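Peptidase, M20/M25/M40 family (Staphylococcus aureus, PDB 4EWT) is a putative dimanganese amidohydrolase of the M20/M25/M40 peptidase family that probably splits the acyl group from N-acyl amino acids. Local coordinates at residues 120-123 with 124-127; 6-9 with 10-14. All coordinates share one frame; numbering follows the deposited sequence.

Contacts 1 and 2 lie on the same side of the chain's centre, with their own centres about 17 Å apart. Contact 2 (6-9 with 10-14) is the break between the first two helices; contact 1 (120-123 with 124-127) is the turn that leaves helix 105-120. They meet at E121, whose OE1 lies 2.9 Å from K12 NZ in a salt bridge and 3.3 Å from T8 CG2. Neither contact supplies a ligand to the two manganese ions, which are bound by C103, H105, E139, H164 and H362. Helix 105-120 connects the two regions in sequence: H105 binds metal at its start, while contact 1 begins at its end.

Contact 1: 120-123 with 124-127; sequences AEMK and DSFT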
ATOM      1  N   ALA A 120       7.586  59.371  14.067  1.00 31.29           N
ATOM      2  CA  ALA A 120       8.161  60.069  15.222  1.00 32.52           C
ATOM      3  C   ALA A 120       8.171  61.597  15.080  1.00 34.36           C
ATOM      4  O   ALA A 120       8.175  62.315  16.088  1.00 35.07           O
ATOM      5  CB  ALA A 120       9.568  59.561  15.511  1.00 32.47           C
ATOM      6  N   GLU A 121       8.184  62.087  13.844  1.00 34.86           N
ATOM      7  CA  GLU A 121       8.156  63.527  13.606  1.00 37.22           C
ATOM      8  C   GLU A 121       6.727  64.042  13.412  1.00 38.32           C
ATOM      9  O   GLU A 121       6.514  65.224  13.145  1.00 39.25           O
ATOM     10  CB  GLU A 121       9.116  63.926  12.467  1.00 37.79           C
ATOM     11  CG  GLU A 121       8.763  63.433  11.088  1.00 39.89           C
ATOM     12  CD  GLU A 121       9.982  63.231  10.195  1.00 43.16           C
ATOM     13  OE1 GLU A 121       9.800  63.117   8.961  1.00 45.63           O
ATOM     14  OE2 GLU A 121      11.121  63.162  10.713  1.00 44.33           O
ATOM     15  N   MET A 122       5.759  63.145  13.593  1.00 38.03           N
ATOM     16  CA  MET A 122       4.346  63.466  13.414  1.00 39.82           C
ATOM     17  C   MET A 122       3.500  63.173  14.653  1.00 40.51           C
ATOM     18  O   MET A 122       2.311  62.865  14.536  1.00 41.18           O
ATOM     19  CB  MET A 122       3.769  62.716  12.211  1.00 39.76           C
ATOM     20  CG  MET A 122       4.411  63.071  10.874  1.00 41.16           C
ATOM     21  SD  MET A 122       3.579  62.269   9.490  1.00 44.04           S
ATOM     22  CE  MET A 122       2.091  63.259   9.374  1.00 44.70           C
ATOM     23  N   LYS A 123       4.100  63.289  15.835  1.00 40.43           N
ATOM     24  CA  LYS A 123       3.370  63.052  17.080  1.00 42.24           C
ATOM     25  C   LYS A 123       2.176  63.994  17.234  1.00 44.87           C
ATOM     26  O   LYS A 123       1.235  63.685  17.973  1.00 46.63           O
ATOM     27  CB  LYS A 123       4.297  63.145  18.293  1.00 42.62           C
ATOM     28  CG  LYS A 123       5.349  62.049  18.350  1.00 40.85           C
ATOM     29  CD  LYS A 123       6.210  62.190  19.588  1.00 44.19           C
ATOM     30  CE  LYS A 123       7.224  61.063  19.693  1.00 44.23           C
ATOM     31  NZ  LYS A 123       7.964  61.145  20.986  1.00 47.03           N
ATOM     32  N   ASP A 124       2.169  65.071  16.470  1.00 45.42           N
ATOM     33  CA  ASP A 124       1.126  66.103  16.503  0.50 47.97           C
ATOM     34  C   ASP A 124      -0.042  65.627  15.619  1.00 48.80           C
ATOM     35  O   ASP A 124      -1.013  66.318  15.501  1.00 51.19           O
ATOM     36  CB  ASP A 124       1.604  67.447  15.933  0.50 48.31           C
ATOM     37  CG  ASP A 124       2.572  68.175  16.856  0.50 48.25           C
ATOM     38  OD1 ASP A 124       2.756  67.734  18.007  0.50 48.13           O
ATOM     39  OD2 ASP A 124       3.148  69.197  16.424  0.50 47.50           O
ATOM     40  N   SER A 125       0.091  64.479  14.997  1.00 47.04           N
ATOM     41  CA  SER A 125      -0.948  63.953  14.099  1.00 48.08           C
ATOM     42  C   SER A 125      -1.659  62.676  14.565  1.00 48.05           C
ATOM     43  O   SER A 125      -2.492  62.130  13.834  1.00 48.92           O
ATOM     44  CB  SER A 125      -0.382  63.745  12.689  1.00 46.71           C
ATOM     45  OG  SER A 125       0.058  64.973  12.141  1.00 48.26           O
ATOM     46  N   PHE A 126      -1.331  62.191  15.761  1.00 47.31           N
ATOM     47  CA  PHE A 126      -2.044  61.044  16.331  1.00 47.78           C
ATOM     48  C   PHE A 126      -2.062  61.072  17.853  1.00 49.25           C
ATOM     49  O   PHE A 126      -1.452  61.946  18.474  1.00 49.47           O
ATOM     50  CB  PHE A 126      -1.511  59.696  15.794  1.00 44.78           C
ATOM     51  CG  PHE A 126      -0.066  59.414  16.131  1.00 41.77           C
ATOM     52  CD1 PHE A 126       0.266  58.660  17.253  1.00 40.97           C
ATOM     53  CD2 PHE A 126       0.963  59.882  15.307  1.00 39.65           C
ATOM     54  CE1 PHE A 126       1.598  58.387  17.564  1.00 39.50           C
ATOM     55  CE2 PHE A 126       2.303  59.615  15.604  1.00 37.43           C
ATOM     56  CZ  PHE A 126       2.622  58.870  16.733  1.00 37.75           C
ATOM     57  N   THR A 127      -2.780  60.114  18.435  1.00 50.38           N
ATOM     58  CA  THR A 127      -2.856  59.939  19.884  1.00 52.33           C
ATOM     59  C   THR A 127      -2.459  58.510  20.246  1.00 50.83           C
ATOM     60  O   THR A 127      -2.366  57.647  19.377  1.00 48.94           O
ATOM     61  CB  THR A 127      -4.271  60.211  20.419  1.00 55.77           C
ATOM     62  OG1 THR A 127      -5.179  59.259  19.853  1.00 56.80           O
ATOM     63  CG2 THR A 127      -4.725  61.629  20.067  1.00 57.96           C
TER
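The ring of F126 folds back against the M122 carbonyl, which it meets obliquely. At CB the chain takes its more hindered branch, with CG set between the backbone N and the carbonyl carbon (chi1 62°), which brings the end of the ring back to the M122 carbonyl. Beyond CG, F126 CD2 reaches M122 O at 3.4 Å. F126 CE2 lies beside the same oxygen and is 3.9 Å from M122 C; F126 CZ, at the tip, comes only loosely near the lysine chain, 4.5 Å from K123 CG.

That oxygen also closes a type I beta turn, M122-K123-D124-S125, by accepting S125 N at 2.8 Å. The donor stands 51° out of the carbonyl plane. On the turn's flank the bent methionine chain brings M122 CE to 3.8 Å from S125 OG, an ordinary van der Waals contact, for which a flexible thioether is well suited. K123 O and F126 O both accept from K68 NZ, which would offset the repulsion between these two acceptors. The long K123 chain carries its ammonium to D48. M122 packs on Q4 of helix 2-11, K123 and F126 cover I64 of strand 60-65, and the loop then runs into strand 129-135.

Contact 2: 6-9 with 10-14; sequences IETL and KSKEG
Peptide planes are the flat groups here, and that of T8 is met by S11: its OG donates to T8 O at 2.8 Å, tilted 32° from the carbonyl plane. OG can reach back because it sits between the backbone N and the carbonyl carbon (chi1 78°), and a short serine hydroxyl suits this spot in the last turn of a helix. Methylenes of K12 gather by the same oxygen, with K12 CG 3.5 Å from T8 O. The plane of L9 is approached from above by K12 N, 3.0 Å from L9 O and 65° out of plane. The I6 carbonyl differs, for K10 N meets I6 O almost head-on at 2.8 Å.

K10 N to I6 O and S11 N to E7 O are i to i+4 bonds, and K12 N also bonds L9 O, i to i+3, where helix 2-11 gives way to helix 13-25; K12 is the N-cap residue of the latter. Outside the backbone, K12 runs extended alongside T8, K12 CE lying 3.8 Å from T8 CG2; its ammonium goes on to E117, E121 and T118. K10 crosses I6 at a slant, with K10 CD 3.7 Å from I6 CG2, so its aliphatic part covers a hydrocarbon branch. L9, the buried leucine, touches A377 of helix 372-386 and T118 of helix 105-120, so the junction between the two helices lies against helices 105-120 and 372-386.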
ATOM      1  N   ILE A   6       2.519  60.948   3.203  1.00 48.38           N
ATOM      2  CA  ILE A   6       2.881  60.396   1.895  1.00 49.24           C
ATOM      3  C   ILE A   6       4.092  61.102   1.285  1.00 49.81           C
ATOM      4  O   ILE A   6       5.045  60.442   0.853  1.00 48.91           O
ATOM      5  CB  ILE A   6       1.677  60.397   0.898  1.00 52.15           C
ATOM      6  CG1 ILE A   6       0.449  59.692   1.501  1.00 51.80           C
ATOM      7  CG2 ILE A   6       2.073  59.790  -0.453  1.00 53.01           C
ATOM      8  CD1 ILE A   6       0.665  58.234   1.958  1.00 48.99           C
ATOM      9  N   GLU A   7       4.095  62.434   1.283  1.00 51.31           N
ATOM     10  CA  GLU A   7       5.217  63.138   0.684  1.00 52.25           C
ATOM     11  C   GLU A   7       6.497  63.044   1.483  1.00 49.60           C
ATOM     12  O   GLU A   7       7.560  63.019   0.926  1.00 49.75           O
ATOM     13  CB  GLU A   7       4.895  64.581   0.282  1.00 55.08           C
ATOM     14  CG  GLU A   7       3.552  65.060   0.646  1.00 58.44           C
ATOM     15  CD  GLU A   7       2.870  65.836  -0.469  1.00 64.75           C
ATOM     16  OE1 GLU A   7       1.929  65.283  -1.062  1.00 67.28           O
ATOM     17  OE2 GLU A   7       3.256  66.996  -0.756  1.00 66.29           O
ATOM     18  N   THR A   8       6.394  62.978   2.788  1.00 47.39           N
ATOM     19  CA  THR A   8       7.588  62.705   3.595  1.00 45.45           C
ATOM     20  C   THR A   8       8.171  61.336   3.254  1.00 44.27           C
ATOM     21  O   THR A   8       9.386  61.190   3.126  1.00 43.87           O
ATOM     22  CB  THR A   8       7.314  62.740   5.109  1.00 43.81           C
ATOM     23  OG1 THR A   8       6.580  63.919   5.442  1.00 46.50           O
ATOM     24  CG2 THR A   8       8.620  62.739   5.884  1.00 41.94           C
ATOM     25  N   LEU A   9       7.301  60.337   3.113  1.00 43.98           N
ATOM     26  CA  LEU A   9       7.744  58.988   2.788  1.00 43.29           C
ATOM     27  C   LEU A   9       8.326  58.916   1.382  1.00 45.24           C
ATOM     28  O   LEU A   9       9.400  58.340   1.178  1.00 45.04           O
ATOM     29  CB  LEU A   9       6.608  57.974   2.975  1.00 42.71           C
ATOM     30  CG  LEU A   9       6.231  57.665   4.431  1.00 41.10           C
ATOM     31  CD1 LEU A   9       5.101  56.667   4.484  1.00 42.22           C
ATOM     32  CD2 LEU A   9       7.423  57.144   5.237  1.00 39.61           C
ATOM     33  N   LYS A  10       7.651  59.515   0.428  1.00 47.58           N
ATOM     34  CA  LYS A  10       8.195  59.573  -0.905  1.00 50.17           C
ATOM     35  C   LYS A  10       9.560  60.200  -0.938  1.00 50.44           C
ATOM     36  O   LYS A  10      10.399  59.751  -1.647  1.00 51.46           O
ATOM     37  CB  LYS A  10       7.276  60.312  -1.848  1.00 53.21           C
ATOM     38  CG  LYS A  10       5.985  59.639  -2.041  1.00 53.95           C
ATOM     39  CD  LYS A  10       4.968  60.541  -2.616  1.00 58.18           C
ATOM     40  CE  LYS A  10       4.330  59.904  -3.808  1.00 60.97           C
ATOM     41  NZ  LYS A  10       3.309  60.708  -4.468  1.00 64.98           N
ATOM     42  N   SER A  11       9.776  61.236  -0.149  1.00 49.85           N
ATOM     43  CA  SER A  11      11.061  61.951  -0.119  1.00 50.30           C
ATOM     44  C   SER A  11      12.190  61.158   0.548  1.00 48.55           C
ATOM     45  O   SER A  11      13.368  61.491   0.393  1.00 49.21           O
ATOM     46  CB  SER A  11      10.907  63.330   0.544  1.00 50.63           C
ATOM     47  OG  SER A  11      10.851  63.224   1.958  1.00 48.12           O
ATOM     48  N   LYS A  12      11.826  60.109   1.283  1.00 46.37           N
ATOM     49  CA  LYS A  12      12.809  59.264   1.952  1.00 44.92           C
ATOM     50  C   LYS A  12      12.944  57.895   1.285  1.00 44.81           C
ATOM     51  O   LYS A  12      13.523  56.972   1.873  1.00 43.73           O
ATOM     52  CB  LYS A  12      12.441  59.084   3.428  1.00 42.87           C
ATOM     53  CG  LYS A  12      12.575  60.331   4.289  1.00 43.54           C
ATOM     54  CD  LYS A  12      11.976  60.088   5.666  1.00 42.56           C
ATOM     55  CE  LYS A  12      12.069  61.324   6.542  1.00 43.75           C
ATOM     56  NZ  LYS A  12      11.531  61.054   7.913  1.00 42.67           N
ATOM     57  N   GLU A  13      12.412  57.756   0.068  1.00 45.98           N
ATOM     58  CA  GLU A  13      12.438  56.460  -0.626  1.00 45.79           C
ATOM     59  C   GLU A  13      13.879  55.987  -0.801  1.00 46.17           C
ATOM     60  O   GLU A  13      14.191  54.822  -0.518  1.00 44.68           O
ATOM     61  CB  GLU A  13      11.712  56.518  -1.979  1.00 48.15           C
ATOM     62  CG  GLU A  13      11.576  55.146  -2.663  1.00 48.75           C
ATOM     63  CD  GLU A  13      10.815  55.177  -3.993  1.00 52.10           C
ATOM     64  OE1 GLU A  13      10.579  56.273  -4.548  1.00 53.19           O
ATOM     65  OE2 GLU A  13      10.450  54.081  -4.488  1.00 53.01           O
ATOM     66  N   GLY A  14      14.747  56.909  -1.229  1.00 47.38           N
ATOM     67  CA  GLY A  14      16.176  56.640  -1.423  1.00 48.55           C
ATOM     68  C   GLY A  14      16.867  56.065  -0.197  1.00 46.80           C
ATOM     69  O   GLY A  14      17.733  55.191  -0.309  1.00 47.31           O
TER